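Local coordinates for RagA protein (Porphyromonas gingivalis, PDB 6SLN) that probably imports nutrients, most likely peptides, across the outer membrane as a TonB-dependent receptor built from a beta-barrel and a plug, at residues N468-S473 against R489-Y494; I373-S378 against S436-Q441. All blocks are in the same frame, centred on the assembly; numbering follows the deposited sequence.

Contact 1: N468-S473 against R489-Y494; sequences NTRTSS and RRERAY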
ATOM      1  N   ASN A 468       1.605 -10.247   9.700  1.00 36.97           N
ATOM      2  CA  ASN A 468       1.156  -9.522   8.516  1.00 39.12           C
ATOM      3  C   ASN A 468      -0.295  -9.125   8.731  1.00 39.61           C
ATOM      4  O   ASN A 468      -1.157  -9.987   8.959  1.00 27.65           O
ATOM      5  CB  ASN A 468       1.269 -10.355   7.240  1.00 36.90           C
ATOM      6  CG  ASN A 468       2.683 -10.500   6.763  1.00 34.50           C
ATOM      7  OD1 ASN A 468       3.288  -9.543   6.271  1.00 36.48           O
ATOM      8  ND2 ASN A 468       3.223 -11.711   6.892  1.00 29.32           N
ATOM      9  N   THR A 469      -0.562  -7.832   8.631  1.00 33.99           N
ATOM     10  CA  THR A 469      -1.863  -7.286   8.945  1.00 28.98           C
ATOM     11  C   THR A 469      -2.327  -6.417   7.797  1.00 31.28           C
ATOM     12  O   THR A 469      -1.573  -5.574   7.300  1.00 42.77           O
ATOM     13  CB  THR A 469      -1.808  -6.471  10.229  1.00 32.90           C
ATOM     14  OG1 THR A 469      -1.155  -7.254  11.235  1.00 41.78           O
ATOM     15  CG2 THR A 469      -3.215  -6.083  10.680  1.00 26.40           C
ATOM     16  N   ARG A 470      -3.556  -6.634   7.378  1.00 29.07           N
ATOM     17  CA  ARG A 470      -4.220  -5.765   6.425  1.00 38.17           C
ATOM     18  C   ARG A 470      -5.371  -5.080   7.145  1.00 40.53           C
ATOM     19  O   ARG A 470      -6.185  -5.735   7.811  1.00 34.23           O
ATOM     20  CB  ARG A 470      -4.722  -6.556   5.213  1.00 35.19           C
ATOM     21  CG  ARG A 470      -3.583  -7.009   4.289  1.00 25.57           C
ATOM     22  CD  ARG A 470      -3.066  -5.835   3.488  1.00 25.27           C
ATOM     23  NE  ARG A 470      -3.917  -5.552   2.338  1.00 26.51           N
ATOM     24  CZ  ARG A 470      -4.892  -4.637   2.335  1.00 36.12           C
ATOM     25  NH1 ARG A 470      -5.134  -3.911   3.421  1.00 35.76           N
ATOM     26  NH2 ARG A 470      -5.623  -4.432   1.243  1.00 29.14           N
ATOM     27  N   THR A 471      -5.413  -3.767   7.054  1.00 38.14           N
ATOM     28  CA  THR A 471      -6.555  -3.032   7.552  1.00 33.47           C
ATOM     29  C   THR A 471      -7.179  -2.317   6.377  1.00 37.14           C
ATOM     30  O   THR A 471      -6.502  -1.975   5.397  1.00 40.04           O
ATOM     31  CB  THR A 471      -6.186  -2.034   8.644  1.00 25.73           C
ATOM     32  OG1 THR A 471      -5.325  -1.024   8.099  1.00 33.76           O
ATOM     33  CG2 THR A 471      -5.490  -2.752   9.742  1.00 25.92           C
ATOM     34  N   SER A 472      -8.485  -2.122   6.490  1.00 36.64           N
ATOM     35  CA  SER A 472      -9.289  -1.574   5.421  1.00 33.36           C
ATOM     36  C   SER A 472     -10.261  -0.606   6.050  1.00 33.79           C
ATOM     37  O   SER A 472     -10.888  -0.927   7.062  1.00 44.51           O
ATOM     38  CB  SER A 472     -10.035  -2.677   4.668  1.00 29.76           C
ATOM     39  OG  SER A 472     -10.687  -2.100   3.564  1.00 32.91           O
ATOM     40  N   SER A 473     -10.382   0.568   5.461  1.00 36.55           N
ATOM     41  CA  SER A 473     -11.199   1.611   6.050  1.00 40.57           C
ATOM     42  C   SER A 473     -11.869   2.393   4.929  1.00 40.22           C
ATOM     43  O   SER A 473     -11.243   2.689   3.906  1.00 40.01           O
ATOM     44  CB  SER A 473     -10.343   2.516   6.953  1.00 44.31           C
ATOM     45  OG  SER A 473     -10.808   3.854   6.933  1.00 54.38           O
ATOM     46  N   ARG A 489     -11.383   5.746   0.827  1.00 26.88           N
ATOM     47  CA  ARG A 489     -10.994   4.410   1.231  1.00 28.52           C
ATOM     48  C   ARG A 489      -9.506   4.442   1.513  1.00 34.58           C
ATOM     49  O   ARG A 489      -8.764   5.146   0.823  1.00 34.97           O
ATOM     50  CB  ARG A 489     -11.319   3.405   0.134  1.00 33.12           C
ATOM     51  CG  ARG A 489     -10.891   2.003   0.464  1.00 45.02           C
ATOM     52  CD  ARG A 489     -11.339   1.033  -0.596  1.00 35.95           C
ATOM     53  NE  ARG A 489     -11.197  -0.349  -0.160  1.00 35.33           N
ATOM     54  CZ  ARG A 489     -11.629  -1.388  -0.866  1.00 38.33           C
ATOM     55  NH1 ARG A 489     -12.227  -1.184  -2.037  1.00 37.57           N
ATOM     56  NH2 ARG A 489     -11.452  -2.624  -0.410  1.00 29.85           N
ATOM     57  N   ARG A 490      -9.077   3.700   2.534  1.00 29.79           N
ATOM     58  CA  ARG A 490      -7.666   3.622   2.899  1.00 26.52           C
ATOM     59  C   ARG A 490      -7.329   2.166   3.171  1.00 30.84           C
ATOM     60  O   ARG A 490      -8.088   1.460   3.840  1.00 32.11           O
ATOM     61  CB  ARG A 490      -7.337   4.510   4.125  1.00 29.43           C
ATOM     62  CG  ARG A 490      -5.994   4.211   4.824  1.00 30.20           C
ATOM     63  CD  ARG A 490      -5.330   5.474   5.404  1.00 38.81           C
ATOM     64  NE  ARG A 490      -6.244   6.304   6.179  1.00 55.59           N
ATOM     65  CZ  ARG A 490      -6.834   5.933   7.320  1.00 78.26           C
ATOM     66  NH1 ARG A 490      -6.612   4.731   7.842  1.00 82.78           N
ATOM     67  NH2 ARG A 490      -7.669   6.766   7.942  1.00 84.52           N
ATOM     68  N   GLU A 491      -6.215   1.711   2.614  1.00 24.92           N
ATOM     69  CA  GLU A 491      -5.759   0.344   2.798  1.00 28.37           C
ATOM     70  C   GLU A 491      -4.326   0.348   3.316  1.00 36.02           C
ATOM     71  O   GLU A 491      -3.475   1.126   2.849  1.00 32.19           O
ATOM     72  CB  GLU A 491      -5.833  -0.444   1.488  1.00 29.99           C
ATOM     73  CG  GLU A 491      -7.187  -0.448   0.884  1.00 30.39           C
ATOM     74  CD  GLU A 491      -8.050  -1.547   1.441  1.00 36.06           C
ATOM     75  OE1 GLU A 491      -7.495  -2.529   1.969  1.00 33.45           O
ATOM     76  OE2 GLU A 491      -9.290  -1.429   1.338  1.00 38.20           O
ATOM     77  N   ARG A 492      -4.049  -0.550   4.251  1.00 24.90           N
ATOM     78  CA  ARG A 492      -2.766  -0.553   4.922  1.00 29.81           C
ATOM     79  C   ARG A 492      -2.251  -1.970   5.024  1.00 32.29           C
ATOM     80  O   ARG A 492      -3.028  -2.924   5.168  1.00 39.07           O
ATOM     81  CB  ARG A 492      -2.864   0.040   6.330  1.00 32.95           C
ATOM     82  CG  ARG A 492      -2.662   1.527   6.371  1.00 29.41           C
ATOM     83  CD  ARG A 492      -3.119   2.022   7.671  1.00 36.88           C
ATOM     84  NE  ARG A 492      -3.066   3.474   7.749  1.00 51.09           N
ATOM     85  CZ  ARG A 492      -3.612   4.160   8.745  1.00 45.97           C
ATOM     86  NH1 ARG A 492      -4.235   3.502   9.710  1.00 40.28           N
ATOM     87  NH2 ARG A 492      -3.530   5.482   8.775  1.00 38.92           N
ATOM     88  N   ALA A 493      -0.926  -2.090   5.004  1.00 28.66           N
ATOM     89  CA  ALA A 493      -0.270  -3.380   5.148  1.00 25.05           C
ATOM     90  C   ALA A 493       0.869  -3.212   6.126  1.00 29.16           C
ATOM     91  O   ALA A 493       1.756  -2.385   5.899  1.00 37.42           O
ATOM     92  CB  ALA A 493       0.240  -3.897   3.801  1.00 29.77           C
ATOM     93  N   TYR A 494       0.830  -3.983   7.213  1.00 35.16           N
ATOM     94  CA  TYR A 494       1.814  -3.953   8.289  1.00 26.62           C
ATOM     95  C   TYR A 494       2.570  -5.266   8.279  1.00 28.68           C
ATOM     96  O   TYR A 494       1.965  -6.325   8.045  1.00 31.64           O
ATOM     97  CB  TYR A 494       1.148  -3.810   9.678  1.00 37.05           C
ATOM     98  CG  TYR A 494       0.288  -2.584   9.941  1.00 38.78           C
ATOM     99  CD1 TYR A 494      -1.020  -2.500   9.472  1.00 41.43           C
ATOM    100  CD2 TYR A 494       0.767  -1.540  10.722  1.00 27.50           C
ATOM    101  CE1 TYR A 494      -1.804  -1.377   9.739  1.00 45.44           C
ATOM    102  CE2 TYR A 494      -0.008  -0.427  10.996  1.00 25.75           C
ATOM    103  CZ  TYR A 494      -1.285  -0.345  10.502  1.00 41.60           C
ATOM    104  OH  TYR A 494      -2.033   0.774  10.776  1.00 42.19           O
TER
HETATM  105  O   HOH W   1      -4.835   1.011  10.072  1.00 36.29           O

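Contact 2: I373-S378 against S436-Q441; sequences IANRRS and SSESHQ. With C8E ((hydroxyethyloxy)tri(ethyloxy)octane), chain I.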
ATOM      1  N   ILE A 373      -5.328 -16.188  13.201  1.00 39.00           N
ATOM      2  CA  ILE A 373      -5.987 -15.132  12.447  1.00 40.66           C
ATOM      3  C   ILE A 373      -6.722 -14.270  13.465  1.00 43.33           C
ATOM      4  O   ILE A 373      -7.516 -14.779  14.262  1.00 54.55           O
ATOM      5  CB  ILE A 373      -6.935 -15.699  11.382  1.00 37.54           C
ATOM      6  CG1 ILE A 373      -6.147 -16.483  10.326  1.00 40.07           C
ATOM      7  CG2 ILE A 373      -7.711 -14.575  10.714  1.00 29.25           C
ATOM      8  CD1 ILE A 373      -7.025 -16.989   9.178  1.00 32.61           C
ATOM      9  N   ALA A 374      -6.439 -12.977  13.470  1.00 33.44           N
ATOM     10  CA  ALA A 374      -6.898 -12.104  14.532  1.00 35.54           C
ATOM     11  C   ALA A 374      -7.548 -10.864  13.938  1.00 35.24           C
ATOM     12  O   ALA A 374      -7.089 -10.341  12.918  1.00 29.05           O
ATOM     13  CB  ALA A 374      -5.733 -11.722  15.460  1.00 39.55           C
ATOM     14  N   ASN A 375      -8.625 -10.401  14.585  1.00 33.49           N
ATOM     15  CA  ASN A 375      -9.347  -9.194  14.189  1.00 33.72           C
ATOM     16  C   ASN A 375      -9.363  -8.244  15.383  1.00 42.03           C
ATOM     17  O   ASN A 375      -9.961  -8.552  16.422  1.00 52.32           O
ATOM     18  CB  ASN A 375     -10.760  -9.530  13.720  1.00 41.69           C
ATOM     19  CG  ASN A 375     -10.773 -10.538  12.576  1.00 53.64           C
ATOM     20  OD1 ASN A 375     -10.127 -10.331  11.548  1.00 54.44           O
ATOM     21  ND2 ASN A 375     -11.512 -11.634  12.750  1.00 55.42           N
ATOM     22  N   ARG A 376      -8.681  -7.111  15.242  1.00 32.63           N
ATOM     23  CA  ARG A 376      -8.596  -6.083  16.271  1.00 32.59           C
ATOM     24  C   ARG A 376      -9.334  -4.856  15.778  1.00 38.23           C
ATOM     25  O   ARG A 376      -9.070  -4.387  14.665  1.00 36.05           O
ATOM     26  CB  ARG A 376      -7.147  -5.682  16.572  1.00 34.56           C
ATOM     27  CG  ARG A 376      -6.464  -6.431  17.677  1.00 45.12           C
ATOM     28  CD  ARG A 376      -5.097  -5.817  17.973  1.00 58.86           C
ATOM     29  NE  ARG A 376      -4.305  -6.710  18.822  1.00 70.02           N
ATOM     30  CZ  ARG A 376      -3.646  -7.785  18.381  1.00 65.34           C
ATOM     31  NH1 ARG A 376      -3.661  -8.108  17.089  1.00 67.82           N
ATOM     32  NH2 ARG A 376      -2.964  -8.540  19.231  1.00 53.63           N
ATOM     33  N   ARG A 377     -10.252  -4.344  16.598  1.00 35.35           N
ATOM     34  CA  ARG A 377     -10.765  -2.999  16.433  1.00 38.24           C
ATOM     35  C   ARG A 377     -10.789  -2.302  17.783  1.00 51.79           C
ATOM     36  O   ARG A 377     -11.018  -2.923  18.827  1.00 53.91           O
ATOM     37  CB  ARG A 377     -12.175  -2.945  15.817  1.00 42.28           C
ATOM     38  CG  ARG A 377     -12.323  -1.702  14.945  1.00 47.20           C
ATOM     39  CD  ARG A 377     -13.727  -1.151  14.830  1.00 47.79           C
ATOM     40  NE  ARG A 377     -14.620  -2.030  14.086  1.00 53.78           N
ATOM     41  CZ  ARG A 377     -15.517  -1.607  13.196  1.00 59.88           C
ATOM     42  NH1 ARG A 377     -15.637  -0.306  12.906  1.00 56.16           N
ATOM     43  NH2 ARG A 377     -16.296  -2.493  12.587  1.00 60.66           N
ATOM     44  N   SER A 378     -10.574  -0.992  17.737  1.00 54.59           N
ATOM     45  CA  SER A 378     -10.500  -0.159  18.922  1.00 47.50           C
ATOM     46  C   SER A 378     -11.407   1.037  18.756  1.00 46.44           C
ATOM     47  O   SER A 378     -11.565   1.569  17.650  1.00 44.63           O
ATOM     48  CB  SER A 378      -9.089   0.307  19.168  1.00 39.76           C
ATOM     49  OG  SER A 378      -8.298  -0.836  19.387  1.00 48.80           O
ATOM     50  N   SER A 436     -12.032  -3.122   8.979  1.00 40.20           N
ATOM     51  CA  SER A 436     -11.612  -4.447   9.397  1.00 35.99           C
ATOM     52  C   SER A 436     -10.102  -4.470   9.467  1.00 35.73           C
ATOM     53  O   SER A 436      -9.426  -3.605   8.915  1.00 34.92           O
ATOM     54  CB  SER A 436     -12.076  -5.548   8.450  1.00 36.92           C
ATOM     55  OG  SER A 436     -11.824  -5.195   7.112  1.00 43.62           O
ATOM     56  N   SER A 437      -9.591  -5.475  10.170  1.00 31.45           N
ATOM     57  CA  SER A 437      -8.173  -5.751  10.238  1.00 28.70           C
ATOM     58  C   SER A 437      -8.057  -7.251  10.379  1.00 36.27           C
ATOM     59  O   SER A 437      -8.661  -7.832  11.279  1.00 41.45           O
ATOM     60  CB  SER A 437      -7.506  -5.033  11.413  1.00 45.00           C
ATOM     61  OG  SER A 437      -6.387  -5.760  11.913  1.00 49.62           O
ATOM     62  N   GLU A 438      -7.332  -7.883   9.470  1.00 44.54           N
ATOM     63  CA  GLU A 438      -6.975  -9.284   9.609  1.00 37.03           C
ATOM     64  C   GLU A 438      -5.467  -9.364   9.797  1.00 42.17           C
ATOM     65  O   GLU A 438      -4.695  -8.809   8.995  1.00 33.75           O
ATOM     66  CB  GLU A 438      -7.430 -10.102   8.402  1.00 39.31           C
ATOM     67  CG  GLU A 438      -8.914 -10.347   8.384  1.00 64.02           C
ATOM     68  CD  GLU A 438      -9.263 -11.823   8.423  1.00 84.25           C
ATOM     69  OE1 GLU A 438     -10.460 -12.153   8.640  1.00 93.37           O
ATOM     70  OE2 GLU A 438      -8.337 -12.646   8.219  1.00 85.40           O
ATOM     71  N   SER A 439      -5.060 -10.026  10.871  1.00 41.16           N
ATOM     72  CA  SER A 439      -3.662 -10.274  11.158  1.00 39.34           C
ATOM     73  C   SER A 439      -3.387 -11.756  11.015  1.00 44.17           C
ATOM     74  O   SER A 439      -4.115 -12.590  11.576  1.00 40.67           O
ATOM     75  CB  SER A 439      -3.284  -9.806  12.563  1.00 46.01           C
ATOM     76  OG  SER A 439      -2.760  -8.493  12.533  1.00 50.79           O
ATOM     77  N   HIS A 440      -2.332 -12.083  10.277  1.00 37.82           N
ATOM     78  CA  HIS A 440      -1.876 -13.458  10.161  1.00 43.70           C
ATOM     79  C   HIS A 440      -0.598 -13.562  10.991  1.00 45.49           C
ATOM     80  O   HIS A 440       0.469 -13.090  10.574  1.00 49.14           O
ATOM     81  CB  HIS A 440      -1.694 -13.848   8.693  1.00 48.83           C
ATOM     82  CG  HIS A 440      -2.972 -13.816   7.907  1.00 47.22           C
ATOM     83  ND1 HIS A 440      -3.039 -13.372   6.604  1.00 41.92           N
ATOM     84  CD2 HIS A 440      -4.244 -14.137   8.261  1.00 42.78           C
ATOM     85  CE1 HIS A 440      -4.290 -13.437   6.185  1.00 42.63           C
ATOM     86  NE2 HIS A 440      -5.039 -13.897   7.171  1.00 44.15           N
ATOM     87  N   GLN A 441      -0.735 -14.163  12.176  1.00 28.74           N
ATOM     88  CA  GLN A 441       0.355 -14.378  13.113  1.00 39.07           C
ATOM     89  C   GLN A 441       0.897 -15.788  12.954  1.00 49.67           C
ATOM     90  O   GLN A 441       0.131 -16.755  12.982  1.00 56.65           O
ATOM     91  CB  GLN A 441      -0.109 -14.166  14.559  1.00 35.31           C
ATOM     92  CG  GLN A 441       1.021 -14.142  15.574  1.00 30.88           C
ATOM     93  CD  GLN A 441       1.937 -12.944  15.357  1.00 38.18           C
ATOM     94  OE1 GLN A 441       1.502 -11.903  14.831  1.00 33.96           O
ATOM     95  NE2 GLN A 441       3.211 -13.079  15.754  1.00 35.25           N
TER
HETATM   96  C1  C8E I1103     -11.410 -22.646  15.084  1.00 45.72           C
HETATM   97  C2  C8E I1103     -10.525 -23.224  13.978  1.00 44.96           C
HETATM   98  C3  C8E I1103      -9.026 -23.032  14.233  1.00 41.08           C
HETATM   99  C4  C8E I1103      -8.249 -22.705  12.945  1.00 42.67           C
HETATM  100  C5  C8E I1103      -7.024 -21.820  13.211  1.00 46.41           C
HETATM  101  C6  C8E I1103      -5.792 -22.123  12.349  1.00 44.94           C
HETATM  102  C7  C8E I1103      -4.720 -21.032  12.495  1.00 52.80           C
HETATM  103  C8  C8E I1103      -3.935 -20.815  11.194  1.00 60.16           C
HETATM  104  O9  C8E I1103      -3.370 -19.514  11.129  1.00 64.10           O
HETATM  105  C10 C8E I1103      -1.998 -19.476  10.765  1.00 62.56           C
HETATM  106  C11 C8E I1103      -1.629 -18.108  10.173  1.00 63.68           C
HETATM  107  O12 C8E I1103      -0.298 -18.075   9.671  1.00 68.35           O
HETATM  108  C13 C8E I1103      -0.030 -17.038   8.732  1.00 74.82           C
HETATM  109  C14 C8E I1103       1.428 -16.571   8.877  1.00 80.94           C
HETATM  110  O15 C8E I1103       1.984 -15.865   7.777  1.00 82.44           O
HETATM  111  C16 C8E I1103       3.069 -16.565   7.177  1.00 86.35           C
HETATM  112  C17 C8E I1103       4.071 -17.175   8.180  1.00 83.56           C
HETATM  113  O18 C8E I1103       4.963 -18.125   7.590  1.00 74.65           O
HETATM  114  C19 C8E I1103       6.062 -18.501   8.409  1.00 64.39           C
HETATM  115  C20 C8E I1103       7.169 -19.158   7.578  1.00 62.89           C
HETATM  116  O21 C8E I1103       8.184 -19.773   8.356  1.00 58.91           O

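Contact 1: N468-S473 against R489-Y494
The guanidinium of Arg470 takes the Glu491 carboxylate at its edge, nearly in its own plane, while the carboxylate stands almost perpendicular to it, the two planes 88° apart. Both end nitrogens go to a single oxygen: Arg470 NH2 to Glu491 OE1 at 2.8 Å, and Arg470 NH1 to that same OE1 at 3.1 Å. Arg470 can do this because its chain bends twice (chi2 -75°, chi3 -81°) and folds back over the neighbouring strand. NH1 also bonds to Arg492 O, above that carbonyl's plane; Thr471 N reaches the same oxygen from the opposite face. The other carboxylate oxygen is used too: Ser472 OG donates to Glu491 OE2 at 2.7 Å from above the carboxylate plane, and Arg489 NE bonds to that OE2 on its anti side. Arg489 NH1 turns elsewhere, to Met546 O and to an acidic side chain of another protein's chain. Two arginines and a serine thus hold one buried glutamate, probably keeping it ionised.

On the other side of the sheet the Tyr494 ring has Thr469 O, Thr471 OG1 and a water at its edge. That water bridges Thr471 OG1 (2.9 Å), Tyr494 OH (2.9 Å) and Arg492 NH1, which donates to it at the guanidinium edge. Arg490 NH1 lies over one face of this guanidinium, whose NE forms a salt bridge with Glu561.

Underneath runs a regular antiparallel pairing with axes 4.7 Å apart. The two segments belong to a barrel hairpin, strands 456-475 and 487-510, flanked by strand 435-450 beyond the first and strand 515-540 beyond the second. The Arg470 and Ala493 side meets the second subunit, where Ala493 packs on its own counterpart.

Contact 2: I373-S378 against S436-Q441
Only one hydrogen-bonded pair, Ala374 with Ser439, joins the two segments, beside the non-hydrogen-bonded pair Ile373 with His440, because strand 363-377 of this TonB-dependent receptor barrel is splaying away here. The short segments run antiparallel but at 145°, and the regular pairing gives out beyond Ala374 as strand 363-377 nears its end. What pairing there is looks sound: Ala374 N reaches Ser439 O at 3.0 Å and Ser439 N reaches Ala374 O at 2.9 Å, both donors lying in the carbonyl plane. A weaker CA-H...O contact, Asn375 CA to Ser437 O at 3.3 Å, continues the line where the strands part, and the nearest atom of 436-441 to Arg376 O is then Ser437 CB, at 3.7 Å.

Ala374 and Ser439 point to the side of the sheet where Arg376 packs on helix 169-173, within the plug domain range, so this is the plug-facing wall. Ser439 OG probably hydrogen-bonds to Thr469 OG1 of the next strand, though the modelled separation is too short to trust.

On the other side, Ile373 packs on Ile466 of the second subunit, and His440 ND1 bonds to Asn468 of that subunit, which would fix the turn of the imidazole. Glu438 comes alongside Asn375, the two side chains pointing the same way, and its carboxylate also borders the CG2 methyl of Ile373. A detergent chain touches His440 CB through its C13, at 3.6 Å. With CG1 beside the backbone N (chi1 -64°), Ile373 lies next to the imidazole and meets it at the ring edge, CG1 to His440 CD2 at 3.7 Å.

Contact 2 closes before contact 1 opens along the chain, and their centres lie about 10 Å apart, on the same side of the chain's centre. Strands 363-377, 435-450, 456-475 and 487-510 are successive neighbours in the barrel wall, each antiparallel to the next, so among these four strands the contacts are the first and last pairings, and the seam between 435-450 and 456-475 joins them. Across that seam Asn468 O probably accepts a hydrogen bond from His440 N, and Thr471 CG2 packs on Ser437 CB. Both contacts reach the second subunit, so this patch of wall serves the dimer interface as well as the barrel that surrounds the plug.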